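Local coordinates for protein toll (Drosophila melanogaster, PDB 4LXR), which acts as the cell-surface receptor for activated spaetzle, setting dorsal-ventral polarity in the embryo and switching on antifungal immunity, at residues 21-26 and 41-46; 72-77 and 100-105; 121-126 and 144-149. One frame throughout, in Å; residues are numbered along the deposited sequence.

Contact 1: 21-26 and 41-46; sequences IMSEYE and TIQPKD
The beta hairpin of strands 24-29 and 38-43 brings Y25 against I42 and S23 against Q43. Y25 and I42 form an antiparallel hydrogen-bonded pair. Y25 N donates a hydrogen bond to I42 O at 2.9 Å; I42 N donates to Y25 O, also at 2.9 Å and straighter. T41 CA adds a CA-H...O contact to Y25 O at 3.3 Å, so two donors of different strength meet this one carbonyl.

Next to the pair, S23 sits in a type II' turn that runs from I21 to E24. S23 OG donates to Q43 OE1 at 3.2 Å. The hydroxyl comes in on a lone pair, in the carbonyl plane of the amide, with a C=O...donor angle of 105°. Q43 reaches it by a bend at chi2 (80°), which turns the amide back toward the turn.

This hairpin belongs to the N-terminal cap of the leucine-rich-repeat ectodomain, where the disulfide C7-C18 lies close by. Y25 packs on both of those cysteines and meets the F2 ring edge-to-face. P44 CG meets the Y25 ring at its edge, in plane, 3.9 Å from Y25 CE2. Y25 CB and I42 CB are 4.4 Å apart.

E26 and T41 use the face opposite Y25 and I42. E24 takes another path: its chi1 of 70° sets CG between the backbone N and the carbonyl carbon. The chain is extended from there and slants across T41, with OE2 3.2 Å from the methyl CG2. E24 and T41 both also touch Y47 of the next strand. E26 OE2 accepts a hydrogen bond from the backbone N of L16 of a spaetzle chain.

Contact 2: 72-77 and 100-105; sequences VDRVQM and PTTLIF
R74 CG stands opposite the backbone N about CA-CB (chi1 -175°), and T102 places its methyl CG2 in the same relation. The two side chains therefore run alongside each other, with R74 CG 3.7 Å from T102 CG2. A bend at chi3 (79°) swings the guanidinium aside, while R74 CD rests 3.9 Å from I104 CD1. R74 NE makes a weak, long ion pair with D5 of a spaetzle chain. Replacing R74 by an alanine would probably cost this weak pairing and the aliphatic packing on T102 CG2 and I104 CD1.

Q76 lies on the same face, its CG 3.7 Å from I104 CG2. Its amide oxygen is hydrogen-bonded to Q49 NE2 in the neighbouring strand 47-52. On the other face, V75 CG1 touches L103 CD1 at 4.0 Å. M77 SD comes obliquely to the F105 ring, 3.9 Å from CD2, in a Met-aromatic contact. V75, M77 and F105 also pack on helix 88-94.

The backbones are joined by parallel bonds. V75 N to T102 O is 2.9 Å and almost straight at 176°. V75 O receives I104 N, and M77 N bonds to I104 O. At the start of the strands D73 O takes two donors, T101 N at 2.8 Å and, more weakly, T102 N. A water joins D73 OD2 to T102 OG1, and D73 OD1 accepts from the backbone N of G3 of a spaetzle chain. Here the face of R74 and I104 also meets spaetzle. Parallel strands side by side, with V75, L103, M77 and F105 on the core face, are characteristic of a leucine-rich-repeat solenoid sheet.

Contact 3: 121-126 and 144-149; sequences RLHGLK and TDMRNL
H123 and M146 belong to two loops with no regular helix or strand, each making a type I turn, L122 to L125 and M146 to L149; the backbones come closest at K126 and L149, with CA atoms 4.1 Å apart.

The H123 ring lies under D145. D145 CB sits over its face, 3.9 Å from the centroid and 29° off the normal, a CH-pi contact. The carbonyl O of T144 stands above the same ring, offset toward the rim. M146 SD approaches that ring obliquely. Bends at chi2 and chi3 (-66° and -74°) curl the M146 chain back over the first turn. Its CE thereby reaches L122 O at 3.5 Å and L125 CD1 at 4.1 Å.

L125 and L149 each stand two residues before a strand, 127-131 and 151-155, and L125 CB is 4.2 Å from L149 CD2. Both L122 and L125 pack further on L103. The chains of K126 and N148 run alongside each other, with K126 CE near N148 ND2. K126 also packs on L107 of a spaetzle chain.

No direct hydrogen bond links the two segments. A water does it instead. It donates to H123 O at 2.8 Å and to L125 O at 2.9 Å. It accepts from N148 N at 3.0 Å. This probably compensates for the absence of direct backbone bonds between the segments. The loops are thus joined by apolar packing of L125, M146 and L149 in the interior, by the H123-D145 ring contact nearer the surface, and by one water between their backbones.

Overall arrangement
The three contacts follow in series along the N-terminal end of the receptor ectodomain. Contact 1 and contact 2 have centres about 14 Å apart, contact 2 and contact 3 about 13 Å, and contact 1 and contact 3 about 26 Å. Neighbours touch: D46 O lies 3.1 Å from R74 N, and T101 O lies 2.9 Å from K126 N, both probable hydrogen bonds. The antiparallel hairpin of contact 1 leads through strand 47-52 into the parallel strands 74-78 and 102-106 of contact 2. Contact 3 joins the loops that lead into strands 127-131 and 151-155. Hairpin, parallel strands and the start of repeat 148-168 thus continue one into the next, and spaetzle chains touch residues in all three.

Contact 1: 21-26 and 41-46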
ATOM      1  N   ILE A  21      23.480  -0.650  27.762  1.00 69.44           N
ATOM      2  CA  ILE A  21      22.310  -0.878  26.933  1.00 71.55           C
ATOM      3  C   ILE A  21      22.703  -0.800  25.465  1.00 73.34           C
ATOM      4  O   ILE A  21      23.194   0.232  24.993  1.00 64.46           O
ATOM      5  CB  ILE A  21      21.129   0.063  27.281  1.00 73.25           C
ATOM      6  CG1 ILE A  21      19.959  -0.202  26.341  1.00 82.62           C
ATOM      7  CG2 ILE A  21      21.534   1.524  27.235  1.00 68.45           C
ATOM      8  CD1 ILE A  21      18.750   0.624  26.646  1.00 86.28           C
ATOM      9  N   MET A  22      22.490  -1.906  24.755  1.00 74.19           N
ATOM     10  CA  MET A  22      23.067  -2.102  23.430  1.00 77.99           C
ATOM     11  C   MET A  22      24.574  -1.866  23.490  1.00 80.11           C
ATOM     12  O   MET A  22      25.254  -2.389  24.373  1.00 87.50           O
ATOM     13  CB  MET A  22      22.385  -1.216  22.387  1.00 80.26           C
ATOM     14  CG  MET A  22      21.111  -1.845  21.830  1.00 88.64           C
ATOM     15  SD  MET A  22      19.655  -0.782  21.899  1.00 96.94           S
ATOM     16  CE  MET A  22      18.409  -1.961  21.389  1.00 67.15           C
ATOM     17  N   SER A  23      25.101  -1.074  22.570  1.00 75.31           N
ATOM     18  CA  SER A  23      26.533  -0.816  22.577  1.00 76.30           C
ATOM     19  C   SER A  23      26.907   0.386  23.455  1.00 68.92           C
ATOM     20  O   SER A  23      28.085   0.708  23.611  1.00 70.89           O
ATOM     21  CB  SER A  23      27.048  -0.640  21.149  1.00 79.79           C
ATOM     22  OG  SER A  23      26.121   0.100  20.375  1.00 83.18           O
ATOM     23  N   GLU A  24      25.911   1.030  24.053  1.00 58.44           N
ATOM     24  CA  GLU A  24      26.171   2.229  24.845  1.00 52.29           C
ATOM     25  C   GLU A  24      25.973   2.051  26.350  1.00 52.70           C
ATOM     26  O   GLU A  24      25.679   0.959  26.835  1.00 61.85           O
ATOM     27  CB  GLU A  24      25.312   3.391  24.342  1.00 54.06           C
ATOM     28  CG  GLU A  24      23.837   3.222  24.638  1.00 59.24           C
ATOM     29  CD  GLU A  24      22.969   4.197  23.875  1.00 64.66           C
ATOM     30  OE1 GLU A  24      21.758   4.278  24.188  1.00 58.48           O
ATOM     31  OE2 GLU A  24      23.501   4.887  22.971  1.00 64.36           O
ATOM     32  N   TYR A  25      26.145   3.143  27.085  1.00 55.07           N
ATOM     33  CA  TYR A  25      25.951   3.141  28.526  1.00 54.91           C
ATOM     34  C   TYR A  25      25.073   4.318  28.891  1.00 55.22           C
ATOM     35  O   TYR A  25      25.243   5.400  28.349  1.00 49.45           O
ATOM     36  CB  TYR A  25      27.295   3.247  29.251  1.00 48.76           C
ATOM     37  CG  TYR A  25      28.252   2.129  28.911  1.00 58.19           C
ATOM     38  CD1 TYR A  25      28.207   0.908  29.595  1.00 59.66           C
ATOM     39  CD2 TYR A  25      29.191   2.280  27.897  1.00 56.59           C
ATOM     40  CE1 TYR A  25      29.077  -0.120  29.281  1.00 57.29           C
ATOM     41  CE2 TYR A  25      30.063   1.257  27.575  1.00 52.98           C
ATOM     42  CZ  TYR A  25      30.000   0.058  28.271  1.00 58.34           C
ATOM     43  OH  TYR A  25      30.872  -0.954  27.951  1.00 59.07           O
ATOM     44  N   GLU A  26      24.120   4.110  29.789  1.00 59.57           N
ATOM     45  CA  GLU A  26      23.358   5.232  30.305  1.00 45.59           C
ATOM     46  C   GLU A  26      23.726   5.478  31.757  1.00 52.50           C
ATOM     47  O   GLU A  26      23.614   4.588  32.594  1.00 57.90           O
ATOM     48  CB  GLU A  26      21.851   5.023  30.181  1.00 46.67           C
ATOM     49  CG  GLU A  26      21.066   6.294  30.498  1.00 62.92           C
ATOM     50  CD  GLU A  26      19.613   6.043  30.860  1.00 68.05           C
ATOM     51  OE1 GLU A  26      19.350   5.406  31.906  1.00 77.85           O
ATOM     52  OE2 GLU A  26      18.731   6.497  30.105  1.00 61.50           O
ATOM     53  N   THR A  41      24.719   9.544  28.028  1.00 45.13           N
ATOM     54  CA  THR A  41      24.772   8.399  27.133  1.00 44.83           C
ATOM     55  C   THR A  41      26.152   8.354  26.502  1.00 44.01           C
ATOM     56  O   THR A  41      26.585   9.302  25.839  1.00 41.92           O
ATOM     57  CB  THR A  41      23.700   8.482  26.041  1.00 41.52           C
ATOM     58  OG1 THR A  41      22.407   8.559  26.650  1.00 42.50           O
ATOM     59  CG2 THR A  41      23.763   7.261  25.130  1.00 43.04           C
ATOM     60  N   ILE A  42      26.847   7.252  26.732  1.00 39.78           N
ATOM     61  CA  ILE A  42      28.212   7.094  26.268  1.00 42.54           C
ATOM     62  C   ILE A  42      28.303   5.970  25.247  1.00 44.59           C
ATOM     63  O   ILE A  42      27.910   4.826  25.518  1.00 46.04           O
ATOM     64  CB  ILE A  42      29.174   6.799  27.436  1.00 40.19           C
ATOM     65  CG1 ILE A  42      29.050   7.875  28.517  1.00 42.78           C
ATOM     66  CG2 ILE A  42      30.605   6.685  26.932  1.00 40.50           C
ATOM     67  CD1 ILE A  42      30.012   7.698  29.680  1.00 39.55           C
ATOM     68  N   GLN A  43      28.800   6.318  24.068  1.00 40.64           N
ATOM     69  CA  GLN A  43      29.141   5.355  23.027  1.00 42.74           C
ATOM     70  C   GLN A  43      30.634   5.549  22.744  1.00 42.48           C
ATOM     71  O   GLN A  43      31.017   6.442  21.984  1.00 45.11           O
ATOM     72  CB  GLN A  43      28.290   5.599  21.779  1.00 42.48           C
ATOM     73  CG  GLN A  43      28.589   4.704  20.596  1.00 44.76           C
ATOM     74  CD  GLN A  43      27.942   3.345  20.721  1.00 73.48           C
ATOM     75  OE1 GLN A  43      26.723   3.237  20.864  1.00 77.37           O
ATOM     76  NE2 GLN A  43      28.754   2.297  20.679  1.00 71.82           N
ATOM     77  N   PRO A  44      31.478   4.722  23.384  1.00 47.89           N
ATOM     78  CA  PRO A  44      32.940   4.866  23.470  1.00 50.32           C
ATOM     79  C   PRO A  44      33.605   5.168  22.132  1.00 54.76           C
ATOM     80  O   PRO A  44      33.333   4.462  21.164  1.00 45.76           O
ATOM     81  CB  PRO A  44      33.390   3.499  23.985  1.00 59.36           C
ATOM     82  CG  PRO A  44      32.218   3.002  24.775  1.00 62.47           C
ATOM     83  CD  PRO A  44      31.009   3.475  24.023  1.00 47.03           C
ATOM     84  N   LYS A  45      34.446   6.207  22.102  1.00 53.04           N
ATOM     85  CA  LYS A  45      35.138   6.683  20.895  1.00 48.65           C
ATOM     86  C   LYS A  45      34.233   7.436  19.929  1.00 48.52           C
ATOM     87  O   LYS A  45      34.720   8.199  19.094  1.00 54.98           O
ATOM     88  CB  LYS A  45      35.863   5.554  20.144  1.00 44.92           C
ATOM     89  CG  LYS A  45      36.966   4.870  20.926  1.00 46.80           C
ATOM     90  CD  LYS A  45      37.659   3.809  20.077  1.00 60.07           C
ATOM     91  CE  LYS A  45      38.626   2.965  20.907  1.00 66.12           C
ATOM     92  NZ  LYS A  45      39.174   1.795  20.155  1.00 72.43           N
ATOM     93  N   ASP A  46      32.924   7.225  20.036  1.00 46.48           N
ATOM     94  CA  ASP A  46      31.985   7.824  19.089  1.00 48.87           C
ATOM     95  C   ASP A  46      31.398   9.138  19.609  1.00 46.34           C
ATOM     96  O   ASP A  46      31.665  10.216  19.069  1.00 38.74           O
ATOM     97  CB  ASP A  46      30.872   6.831  18.731  1.00 58.95           C
ATOM     98  CG  ASP A  46      29.982   7.321  17.595  1.00 73.20           C
ATOM     99  OD1 ASP A  46      30.367   8.279  16.891  1.00 78.00           O
ATOM    100  OD2 ASP A  46      28.895   6.734  17.394  1.00 84.30           O
TER

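Contact 2: 72-77 and 100-105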
ATOM      1  N   VAL A  72      36.833  11.001  22.101  1.00 46.24           N
ATOM      2  CA  VAL A  72      35.481  10.847  21.595  1.00 44.57           C
ATOM      3  C   VAL A  72      35.223  11.882  20.490  1.00 41.13           C
ATOM      4  O   VAL A  72      35.711  13.006  20.568  1.00 39.21           O
ATOM      5  CB  VAL A  72      34.464  10.919  22.761  1.00 43.60           C
ATOM      6  CG1 VAL A  72      34.220  12.372  23.210  1.00 36.28           C
ATOM      7  CG2 VAL A  72      33.189  10.235  22.383  1.00 41.24           C
ATOM      8  N   ASP A  73      34.493  11.490  19.448  1.00 34.03           N
ATOM      9  CA  ASP A  73      34.322  12.333  18.257  1.00 33.34           C
ATOM     10  C   ASP A  73      33.365  13.509  18.469  1.00 41.98           C
ATOM     11  O   ASP A  73      33.657  14.654  18.103  1.00 36.67           O
ATOM     12  CB  ASP A  73      33.871  11.469  17.063  1.00 47.19           C
ATOM     13  CG  ASP A  73      33.294  12.292  15.909  1.00 53.18           C
ATOM     14  OD1 ASP A  73      34.046  13.031  15.241  1.00 49.29           O
ATOM     15  OD2 ASP A  73      32.078  12.172  15.649  1.00 63.86           O
ATOM     16  N   ARG A  74      32.232  13.217  19.085  1.00 34.51           N
ATOM     17  CA  ARG A  74      31.153  14.170  19.207  1.00 32.23           C
ATOM     18  C   ARG A  74      30.721  14.327  20.673  1.00 33.80           C
ATOM     19  O   ARG A  74      30.493  13.337  21.373  1.00 33.58           O
ATOM     20  CB  ARG A  74      29.979  13.707  18.333  1.00 29.65           C
ATOM     21  CG  ARG A  74      28.817  14.682  18.281  1.00 36.99           C
ATOM     22  CD  ARG A  74      27.763  14.266  17.256  1.00 40.41           C
ATOM     23  NE  ARG A  74      26.888  13.215  17.767  1.00 44.11           N
ATOM     24  CZ  ARG A  74      26.847  11.977  17.289  1.00 52.44           C
ATOM     25  NH1 ARG A  74      26.017  11.087  17.825  1.00 50.22           N
ATOM     26  NH2 ARG A  74      27.630  11.630  16.269  1.00 55.78           N
ATOM     27  N   VAL A  75      30.631  15.570  21.143  1.00 26.58           N
ATOM     28  CA  VAL A  75      30.011  15.838  22.437  1.00 20.80           C
ATOM     29  C   VAL A  75      28.742  16.596  22.182  1.00 27.33           C
ATOM     30  O   VAL A  75      28.759  17.632  21.515  1.00 27.94           O
ATOM     31  CB  VAL A  75      30.880  16.688  23.364  1.00 22.97           C
ATOM     32  CG1 VAL A  75      30.115  17.010  24.654  1.00 22.73           C
ATOM     33  CG2 VAL A  75      32.166  15.979  23.674  1.00 26.02           C
ATOM     34  N   GLN A  76      27.630  16.077  22.692  1.00 26.43           N
ATOM     35  CA  GLN A  76      26.353  16.755  22.522  1.00 25.48           C
ATOM     36  C   GLN A  76      25.785  17.067  23.892  1.00 27.72           C
ATOM     37  O   GLN A  76      25.561  16.159  24.686  1.00 31.27           O
ATOM     38  CB  GLN A  76      25.379  15.879  21.739  1.00 24.45           C
ATOM     39  CG  GLN A  76      24.025  16.524  21.499  1.00 32.25           C
ATOM     40  CD  GLN A  76      23.104  15.670  20.648  1.00 41.62           C
ATOM     41  OE1 GLN A  76      22.507  14.702  21.126  1.00 51.31           O
ATOM     42  NE2 GLN A  76      22.985  16.022  19.384  1.00 38.79           N
ATOM     43  N   MET A  77      25.546  18.347  24.158  1.00 21.70           N
ATOM     44  CA  MET A  77      25.038  18.789  25.453  1.00 23.11           C
ATOM     45  C   MET A  77      23.649  19.365  25.227  1.00 23.85           C
ATOM     46  O   MET A  77      23.470  20.217  24.371  1.00 24.10           O
ATOM     47  CB  MET A  77      25.965  19.840  26.081  1.00 19.44           C
ATOM     48  CG  MET A  77      27.341  19.298  26.489  1.00 23.22           C
ATOM     49  SD  MET A  77      28.475  20.556  27.134  1.00 29.14           S
ATOM     50  CE  MET A  77      27.876  20.630  28.829  1.00 22.92           C
ATOM     51  N   PRO A 100      37.609  16.329  21.419  1.00 32.40           N
ATOM     52  CA  PRO A 100      36.425  16.119  20.590  1.00 31.60           C
ATOM     53  C   PRO A 100      36.576  16.873  19.272  1.00 31.94           C
ATOM     54  O   PRO A 100      37.322  17.837  19.211  1.00 39.03           O
ATOM     55  CB  PRO A 100      35.317  16.758  21.425  1.00 31.70           C
ATOM     56  CG  PRO A 100      36.012  17.859  22.145  1.00 32.92           C
ATOM     57  CD  PRO A 100      37.347  17.265  22.522  1.00 35.80           C
ATOM     58  N   THR A 101      35.860  16.434  18.247  1.00 33.37           N
ATOM     59  CA  THR A 101      35.871  17.041  16.923  1.00 32.44           C
ATOM     60  C   THR A 101      34.664  17.983  16.782  1.00 32.44           C
ATOM     61  O   THR A 101      34.672  18.973  16.032  1.00 21.28           O
ATOM     62  CB  THR A 101      35.779  15.902  15.865  1.00 29.76           C
ATOM     63  OG1 THR A 101      37.093  15.420  15.573  1.00 48.11           O
ATOM     64  CG2 THR A 101      35.110  16.356  14.567  1.00 37.51           C
ATOM     65  N   THR A 102      33.617  17.646  17.524  1.00 24.61           N
ATOM     66  CA  THR A 102      32.313  18.252  17.369  1.00 20.91           C
ATOM     67  C   THR A 102      31.766  18.559  18.749  1.00 28.18           C
ATOM     68  O   THR A 102      31.772  17.701  19.631  1.00 30.19           O
ATOM     69  CB  THR A 102      31.353  17.285  16.637  1.00 21.97           C
ATOM     70  OG1 THR A 102      31.784  17.134  15.284  1.00 28.96           O
ATOM     71  CG2 THR A 102      29.913  17.784  16.639  1.00 16.87           C
ATOM     72  N   LEU A 103      31.326  19.798  18.937  1.00 21.96           N
ATOM     73  CA  LEU A 103      30.581  20.181  20.137  1.00 19.29           C
ATOM     74  C   LEU A 103      29.230  20.723  19.707  1.00 21.13           C
ATOM     75  O   LEU A 103      29.156  21.667  18.900  1.00 22.35           O
ATOM     76  CB  LEU A 103      31.318  21.258  20.952  1.00 17.59           C
ATOM     77  CG  LEU A 103      30.541  21.807  22.171  1.00 23.32           C
ATOM     78  CD1 LEU A 103      30.231  20.711  23.219  1.00 18.38           C
ATOM     79  CD2 LEU A 103      31.273  23.014  22.845  1.00 17.88           C
ATOM     80  N   ILE A 104      28.171  20.121  20.246  1.00 18.28           N
ATOM     81  CA  ILE A 104      26.790  20.571  20.059  1.00 16.21           C
ATOM     82  C   ILE A 104      26.281  21.050  21.420  1.00 22.37           C
ATOM     83  O   ILE A 104      26.465  20.380  22.437  1.00 19.94           O
ATOM     84  CB  ILE A 104      25.923  19.423  19.528  1.00 24.15           C
ATOM     85  CG1 ILE A 104      26.319  19.112  18.076  1.00 20.96           C
ATOM     86  CG2 ILE A 104      24.421  19.725  19.668  1.00 15.90           C
ATOM     87  CD1 ILE A 104      26.083  17.709  17.693  1.00 26.50           C
ATOM     88  N   PHE A 105      25.703  22.240  21.460  1.00 19.22           N
ATOM     89  CA  PHE A 105      25.181  22.779  22.710  1.00 20.25           C
ATOM     90  C   PHE A 105      23.798  23.308  22.407  1.00 25.77           C
ATOM     91  O   PHE A 105      23.644  24.399  21.856  1.00 29.77           O
ATOM     92  CB  PHE A 105      26.085  23.888  23.278  1.00 19.68           C
ATOM     93  CG  PHE A 105      25.804  24.226  24.732  1.00 19.11           C
ATOM     94  CD1 PHE A 105      24.733  25.059  25.081  1.00 17.61           C
ATOM     95  CD2 PHE A 105      26.609  23.719  25.740  1.00 18.26           C
ATOM     96  CE1 PHE A 105      24.486  25.375  26.405  1.00 18.36           C
ATOM     97  CE2 PHE A 105      26.363  24.014  27.085  1.00 19.00           C
ATOM     98  CZ  PHE A 105      25.300  24.840  27.421  1.00 20.78           C
TER
HETATM   99  O   HOH W   1      30.436  14.528  14.907  1.00 42.93           O

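Contact 3: 121-126 and 144-149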
ATOM      1  N   ARG A 121      40.043  26.848  25.146  1.00 26.96           N
ATOM      2  CA  ARG A 121      40.573  25.480  25.022  1.00 29.34           C
ATOM      3  C   ARG A 121      39.833  24.566  24.014  1.00 32.09           C
ATOM      4  O   ARG A 121      40.207  23.408  23.826  1.00 30.53           O
ATOM      5  CB  ARG A 121      40.717  24.808  26.400  1.00 25.98           C
ATOM      6  CG  ARG A 121      41.347  25.727  27.460  1.00 27.24           C
ATOM      7  CD  ARG A 121      41.932  24.931  28.642  1.00 33.41           C
ATOM      8  NE  ARG A 121      40.920  24.153  29.364  1.00 30.01           N
ATOM      9  CZ  ARG A 121      40.136  24.651  30.322  1.00 30.52           C
ATOM     10  NH1 ARG A 121      40.229  25.930  30.680  1.00 32.80           N
ATOM     11  NH2 ARG A 121      39.255  23.878  30.927  1.00 26.74           N
ATOM     12  N   LEU A 122      38.810  25.090  23.344  1.00 20.69           N
ATOM     13  CA  LEU A 122      38.133  24.327  22.297  1.00 24.92           C
ATOM     14  C   LEU A 122      38.404  24.845  20.884  1.00 22.69           C
ATOM     15  O   LEU A 122      37.592  24.624  19.970  1.00 27.05           O
ATOM     16  CB  LEU A 122      36.620  24.248  22.564  1.00 19.52           C
ATOM     17  CG  LEU A 122      36.338  23.429  23.831  1.00 30.39           C
ATOM     18  CD1 LEU A 122      34.853  23.374  24.170  1.00 26.71           C
ATOM     19  CD2 LEU A 122      36.905  22.042  23.669  1.00 34.76           C
ATOM     20  N   HIS A 123      39.536  25.529  20.710  1.00 24.26           N
ATOM     21  CA  HIS A 123      39.931  26.089  19.407  1.00 25.43           C
ATOM     22  C   HIS A 123      40.286  25.005  18.381  1.00 23.26           C
ATOM     23  O   HIS A 123      40.393  25.289  17.191  1.00 22.19           O
ATOM     24  CB  HIS A 123      41.108  27.078  19.557  1.00 24.74           C
ATOM     25  CG  HIS A 123      40.796  28.263  20.416  1.00 24.61           C
ATOM     26  ND1 HIS A 123      39.536  28.504  20.926  1.00 31.47           N
ATOM     27  CD2 HIS A 123      41.587  29.258  20.886  1.00 25.05           C
ATOM     28  CE1 HIS A 123      39.563  29.603  21.661  1.00 19.88           C
ATOM     29  NE2 HIS A 123      40.798  30.078  21.654  1.00 22.99           N
ATOM     30  N   GLY A 124      40.457  23.769  18.844  1.00 27.87           N
ATOM     31  CA  GLY A 124      40.681  22.634  17.956  1.00 25.75           C
ATOM     32  C   GLY A 124      39.460  22.032  17.258  1.00 31.60           C
ATOM     33  O   GLY A 124      39.618  21.160  16.387  1.00 30.20           O
ATOM     34  N   LEU A 125      38.257  22.494  17.613  1.00 22.91           N
ATOM     35  CA  LEU A 125      37.011  21.912  17.082  1.00 27.22           C
ATOM     36  C   LEU A 125      36.859  22.097  15.573  1.00 24.84           C
ATOM     37  O   LEU A 125      37.231  23.140  15.024  1.00 23.76           O
ATOM     38  CB  LEU A 125      35.770  22.504  17.771  1.00 18.70           C
ATOM     39  CG  LEU A 125      35.474  22.213  19.251  1.00 24.59           C
ATOM     40  CD1 LEU A 125      34.313  23.078  19.675  1.00 17.85           C
ATOM     41  CD2 LEU A 125      35.159  20.700  19.524  1.00 20.72           C
ATOM     42  N   LYS A 126      36.308  21.082  14.913  1.00 18.57           N
ATOM     43  CA  LYS A 126      36.007  21.177  13.485  1.00 23.06           C
ATOM     44  C   LYS A 126      34.556  21.546  13.291  1.00 17.28           C
ATOM     45  O   LYS A 126      34.157  22.060  12.254  1.00 23.06           O
ATOM     46  CB  LYS A 126      36.331  19.868  12.755  1.00 28.21           C
ATOM     47  CG  LYS A 126      37.795  19.757  12.347  1.00 36.82           C
ATOM     48  CD  LYS A 126      38.401  18.452  12.821  1.00 53.17           C
ATOM     49  CE  LYS A 126      39.856  18.331  12.369  1.00 65.91           C
ATOM     50  NZ  LYS A 126      40.649  17.417  13.249  1.00 69.07           N
ATOM     51  N   THR A 144      36.309  33.762  18.214  1.00 22.48           N
ATOM     52  CA  THR A 144      37.695  34.182  18.165  1.00 21.54           C
ATOM     53  C   THR A 144      38.608  32.969  18.186  1.00 22.32           C
ATOM     54  O   THR A 144      38.453  32.098  19.024  1.00 23.33           O
ATOM     55  CB  THR A 144      38.029  35.105  19.366  1.00 25.01           C
ATOM     56  OG1 THR A 144      37.197  36.268  19.290  1.00 18.98           O
ATOM     57  CG2 THR A 144      39.525  35.494  19.380  1.00 19.86           C
ATOM     58  N   ASP A 145      39.563  32.942  17.256  1.00 19.38           N
ATOM     59  CA  ASP A 145      40.576  31.899  17.169  1.00 22.57           C
ATOM     60  C   ASP A 145      40.043  30.511  16.807  1.00 21.57           C
ATOM     61  O   ASP A 145      40.767  29.528  16.976  1.00 20.04           O
ATOM     62  CB  ASP A 145      41.406  31.792  18.456  1.00 30.54           C
ATOM     63  CG  ASP A 145      42.152  33.082  18.794  1.00 42.00           C
ATOM     64  OD1 ASP A 145      42.430  33.895  17.877  1.00 44.91           O
ATOM     65  OD2 ASP A 145      42.446  33.274  19.998  1.00 39.51           O
ATOM     66  N   MET A 146      38.809  30.410  16.313  1.00 18.76           N
ATOM     67  CA  MET A 146      38.287  29.097  15.918  1.00 18.45           C
ATOM     68  C   MET A 146      38.759  28.772  14.502  1.00 25.67           C
ATOM     69  O   MET A 146      37.933  28.550  13.604  1.00 18.25           O
ATOM     70  CB  MET A 146      36.753  29.051  16.000  1.00 19.59           C
ATOM     71  CG  MET A 146      36.182  29.289  17.405  1.00 17.47           C
ATOM     72  SD  MET A 146      36.604  27.974  18.579  1.00 25.23           S
ATOM     73  CE  MET A 146      35.538  26.642  18.029  1.00 17.41           C
ATOM     74  N   ARG A 147      40.077  28.752  14.302  0.52 21.39           N
ATOM     75  CA  ARG A 147      40.648  28.640  12.960  0.52 23.35           C
ATOM     76  C   ARG A 147      40.652  27.201  12.416  0.52 24.66           C
ATOM     77  O   ARG A 147      41.151  26.947  11.318  0.52 23.95           O
ATOM     78  CB  ARG A 147      42.048  29.288  12.889  0.52 24.54           C
ATOM     79  CG  ARG A 147      42.045  30.829  13.049  0.52 23.68           C
ATOM     80  CD  ARG A 147      43.275  31.517  12.425  0.52 31.62           C
ATOM     81  NE  ARG A 147      43.215  32.984  12.535  0.52 32.74           N
ATOM     82  CZ  ARG A 147      42.821  33.801  11.557  0.52 36.96           C
ATOM     83  NH1 ARG A 147      42.451  33.306  10.379  0.52 36.57           N
ATOM     84  NH2 ARG A 147      42.789  35.117  11.751  0.52 22.27           N
ATOM     85  N   ASN A 148      40.074  26.272  13.180  1.00 25.46           N
ATOM     86  CA  ASN A 148      39.912  24.892  12.732  1.00 22.45           C
ATOM     87  C   ASN A 148      38.492  24.518  12.337  1.00 31.11           C
ATOM     88  O   ASN A 148      38.263  23.434  11.784  1.00 23.12           O
ATOM     89  CB  ASN A 148      40.373  23.939  13.820  1.00 28.30           C
ATOM     90  CG  ASN A 148      41.570  23.151  13.409  1.00 44.47           C
ATOM     91  OD1 ASN A 148      42.679  23.690  13.307  1.00 52.05           O
ATOM     92  ND2 ASN A 148      41.366  21.856  13.167  1.00 51.49           N
ATOM     93  N   LEU A 149      37.539  25.391  12.642  1.00 18.28           N
ATOM     94  CA  LEU A 149      36.155  25.103  12.342  1.00 17.49           C
ATOM     95  C   LEU A 149      35.919  24.941  10.842  1.00 25.06           C
ATOM     96  O   LEU A 149      36.262  25.821  10.053  1.00 19.15           O
ATOM     97  CB  LEU A 149      35.242  26.204  12.866  1.00 18.15           C
ATOM     98  CG  LEU A 149      34.716  26.234  14.293  1.00 25.35           C
ATOM     99  CD1 LEU A 149      33.654  27.337  14.380  1.00 18.03           C
ATOM    100  CD2 LEU A 149      34.135  24.864  14.737  1.00 16.53           C
TER
HETATM  101  O   HOH W   2      38.256  25.792  15.486  1.00 18.31           O